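Long-range contact in phytase (Citrobacter braakii, PDB 3ZHC), which is a phytase, a member of branch 2 of the histidine phosphatase superfamily: residues Arg72-Leu76 with Asp380-Ile384. The protein carries 2 engineered substitutions. Numbering follows the deposited sequence.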
ATOM      1  N   ARG B  72       0.629 -26.426 -16.305  1.00 16.20           N
ATOM      2  CA  ARG B  72      -0.348 -25.643 -15.572  1.00 16.56           C
ATOM      3  C   ARG B  72      -0.165 -24.115 -15.802  1.00 16.52           C
ATOM      4  O   ARG B  72      -1.157 -23.380 -15.892  1.00 16.44           O
ATOM      5  CB  ARG B  72      -0.274 -25.971 -14.112  1.00 16.70           C
ATOM      6  CG  ARG B  72      -1.125 -25.096 -13.278  1.00 17.82           C
ATOM      7  CD  ARG B  72      -1.668 -25.808 -12.179  1.00 19.37           C
ATOM      8  NE  ARG B  72      -2.306 -24.899 -11.221  1.00 20.18           N
ATOM      9  CZ  ARG B  72      -3.188 -25.281 -10.304  1.00 20.50           C
ATOM     10  NH1 ARG B  72      -3.574 -26.569 -10.196  1.00 20.27           N
ATOM     11  NH2 ARG B  72      -3.705 -24.366  -9.484  1.00 20.64           N
ATOM     12  N   GLY B  73       1.094 -23.667 -15.883  1.00 16.55           N
ATOM     13  CA  GLY B  73       1.415 -22.276 -16.208  1.00 16.57           C
ATOM     14  C   GLY B  73       0.877 -21.915 -17.583  1.00 16.56           C
ATOM     15  O   GLY B  73       0.291 -20.849 -17.762  1.00 16.35           O
ATOM     16  N   GLY B  74       1.082 -22.822 -18.544  1.00 16.64           N
ATOM     17  CA  GLY B  74       0.530 -22.687 -19.885  1.00 16.77           C
ATOM     18  C   GLY B  74      -0.993 -22.595 -19.862  1.00 16.81           C
ATOM     19  O   GLY B  74      -1.556 -21.712 -20.471  1.00 16.82           O
ATOM     20  N   GLU B  75      -1.632 -23.515 -19.139  1.00 16.97           N
ATOM     21  CA  GLU B  75      -3.118 -23.562 -19.007  1.00 17.27           C
ATOM     22  C   GLU B  75      -3.698 -22.240 -18.462  1.00 16.99           C
ATOM     23  O   GLU B  75      -4.725 -21.764 -18.942  1.00 17.02           O
ATOM     24  CB  GLU B  75      -3.549 -24.748 -18.127  1.00 17.40           C
ATOM     25  CG  GLU B  75      -5.054 -25.066 -18.166  1.00 18.86           C
ATOM     26  CD  GLU B  75      -5.455 -26.288 -17.293  1.00 20.61           C
ATOM     27  OE1 GLU B  75      -4.574 -27.156 -16.983  1.00 22.00           O
ATOM     28  OE2 GLU B  75      -6.659 -26.376 -16.920  1.00 21.84           O
ATOM     29  N   LEU B  76      -3.026 -21.659 -17.468  1.00 16.82           N
ATOM     30  CA  LEU B  76      -3.434 -20.354 -16.900  1.00 16.65           C
ATOM     31  C   LEU B  76      -3.275 -19.198 -17.912  1.00 16.50           C
ATOM     32  O   LEU B  76      -4.112 -18.297 -17.950  1.00 16.32           O
ATOM     33  CB  LEU B  76      -2.664 -20.052 -15.604  1.00 16.63           C
ATOM     34  CG  LEU B  76      -3.059 -20.936 -14.417  1.00 16.54           C
ATOM     35  CD1 LEU B  76      -2.049 -20.837 -13.302  1.00 16.12           C
ATOM     36  CD2 LEU B  76      -4.502 -20.575 -13.920  1.00 16.42           C
ATOM     37  N   ASP B 380      -7.479 -17.346  -8.287  1.00 19.72           N
ATOM     38  CA  ASP B 380      -7.839 -17.782  -9.666  1.00 19.88           C
ATOM     39  C   ASP B 380      -6.735 -18.629 -10.342  1.00 19.85           C
ATOM     40  O   ASP B 380      -7.030 -19.389 -11.256  1.00 19.73           O
ATOM     41  CB  ASP B 380      -8.233 -16.576 -10.566  1.00 20.02           C
ATOM     42  CG  ASP B 380      -9.656 -16.000 -10.241  1.00 20.58           C
ATOM     43  OD1 ASP B 380     -10.318 -16.433  -9.255  1.00 21.41           O
ATOM     44  OD2 ASP B 380     -10.107 -15.102 -10.992  1.00 21.45           O
ATOM     45  N   MET B 381      -5.482 -18.483  -9.894  1.00 19.92           N
ATOM     46  CA  MET B 381      -4.386 -19.339 -10.355  1.00 20.11           C
ATOM     47  C   MET B 381      -4.532 -20.681  -9.674  1.00 20.57           C
ATOM     48  O   MET B 381      -4.583 -21.711 -10.337  1.00 20.48           O
ATOM     49  CB  MET B 381      -3.030 -18.733 -10.038  1.00 19.87           C
ATOM     50  CG  MET B 381      -2.741 -17.467 -10.834  1.00 19.78           C
ATOM     51  SD  MET B 381      -1.237 -16.651 -10.358  1.00 18.21           S
ATOM     52  CE  MET B 381      -1.199 -15.294 -11.551  1.00 18.86           C
ATOM     53  N   ARG B 382      -4.606 -20.639  -8.340  1.00 21.16           N
ATOM     54  CA  ARG B 382      -4.783 -21.817  -7.475  1.00 21.82           C
ATOM     55  C   ARG B 382      -5.917 -22.724  -7.932  1.00 22.09           C
ATOM     56  O   ARG B 382      -5.732 -23.926  -8.019  1.00 22.15           O
ATOM     57  CB  ARG B 382      -5.056 -21.358  -6.022  1.00 21.98           C
ATOM     58  CG  ARG B 382      -5.136 -22.463  -4.937  1.00 22.80           C
ATOM     59  CD  ARG B 382      -3.851 -23.169  -4.811  1.00 24.01           C
ATOM     60  NE  ARG B 382      -3.751 -24.035  -3.623  1.00 24.54           N
ATOM     61  CZ  ARG B 382      -2.626 -24.657  -3.239  1.00 24.71           C
ATOM     62  NH1 ARG B 382      -1.486 -24.515  -3.939  1.00 25.04           N
ATOM     63  NH2 ARG B 382      -2.628 -25.427  -2.149  1.00 24.84           N
ATOM     64  N   ASP B 383      -7.071 -22.134  -8.230  1.00 22.54           N
ATOM     65  CA  ASP B 383      -8.266 -22.875  -8.679  1.00 22.86           C
ATOM     66  C   ASP B 383      -8.345 -23.119 -10.192  1.00 23.15           C
ATOM     67  O   ASP B 383      -9.185 -23.898 -10.635  1.00 23.04           O
ATOM     68  CB  ASP B 383      -9.538 -22.109  -8.277  1.00 22.95           C
ATOM     69  CG  ASP B 383      -9.661 -21.886  -6.785  1.00 23.03           C
ATOM     70  OD1 ASP B 383      -9.158 -22.688  -5.987  1.00 23.28           O
ATOM     71  OD2 ASP B 383     -10.284 -20.882  -6.412  1.00 24.32           O
ATOM     72  N   ILE B 384      -7.467 -22.452 -10.974  1.00 23.54           N
ATOM     73  CA  ILE B 384      -7.525 -22.442 -12.467  1.00 23.87           C
ATOM     74  C   ILE B 384      -8.957 -22.051 -12.874  1.00 24.16           C
ATOM     75  O   ILE B 384      -9.659 -22.787 -13.591  1.00 24.28           O
ATOM     76  CB  ILE B 384      -7.060 -23.771 -13.135  1.00 23.93           C
ATOM     77  CG1 ILE B 384      -5.717 -24.223 -12.582  1.00 23.96           C
ATOM     78  CG2 ILE B 384      -6.968 -23.597 -14.666  1.00 23.78           C
ATOM     79  CD1 ILE B 384      -5.222 -25.536 -13.185  1.00 24.53           C
TER
HETATM   80  O   HOH W   1      -6.352 -26.846  -8.535  1.00 37.36           O
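Arg72 reaches from the first turn of helix 71-90 to the C-terminal end of the short helix 378-382, a worked example of how an arginine can serve a helix terminus. Its CG stands anti to the backbone N (chi1 173°) and the chain then bends at chi2, carrying the guanidinium to the carbonyls of the last turn. There NH2 donates to Arg382 O at 2.5 Å, a value so short that it is doubtful in detail, and the bond is bent (N-H...O 136°). The acceptor lies near the guanidinium plane, whereas the donor sits well above the carbonyl plane of Arg382. A second, weak bond runs from the same NH2 to Met381 O at 2.9 Å. A water bridges Arg72 and Arg382, accepting from Arg72 NH1 and donating to Arg382 O, while Arg72 NE makes a weak hydrogen bond to Ala247 O.

Ile384 closes the helix in a Schellman motif with positive phi, and its N returns to Met381 O. Its side chain heads for helix 71-90: CD1 lies over one face of the guanidinium, offset toward the rim, 3.5 Å from Arg72 CZ. The branch methyl CG2 is 3.6 Å from Glu75 OE2, where the extended glutamate crosses the isoleucine at about a right angle. Buried Leu76 packs beside the isoleucine. Its CD2 lies 4.0 Å from Ile384 CG2, and its CD1 is equally far from Met381 CB.

Ile384 thus joins two kinds of chemistry: its CD1 covers a guanidinium hydrogen-bonded to the carbonyls of the last turn, and its CG2 meets Leu76, which also touches the CB of Met381. The positive guanidinium meets the carbonyl-rich terminus, an arrangement that would be electrostatically favourable, and Met381 O receives both the Schellman N-H and the weak arginine bond.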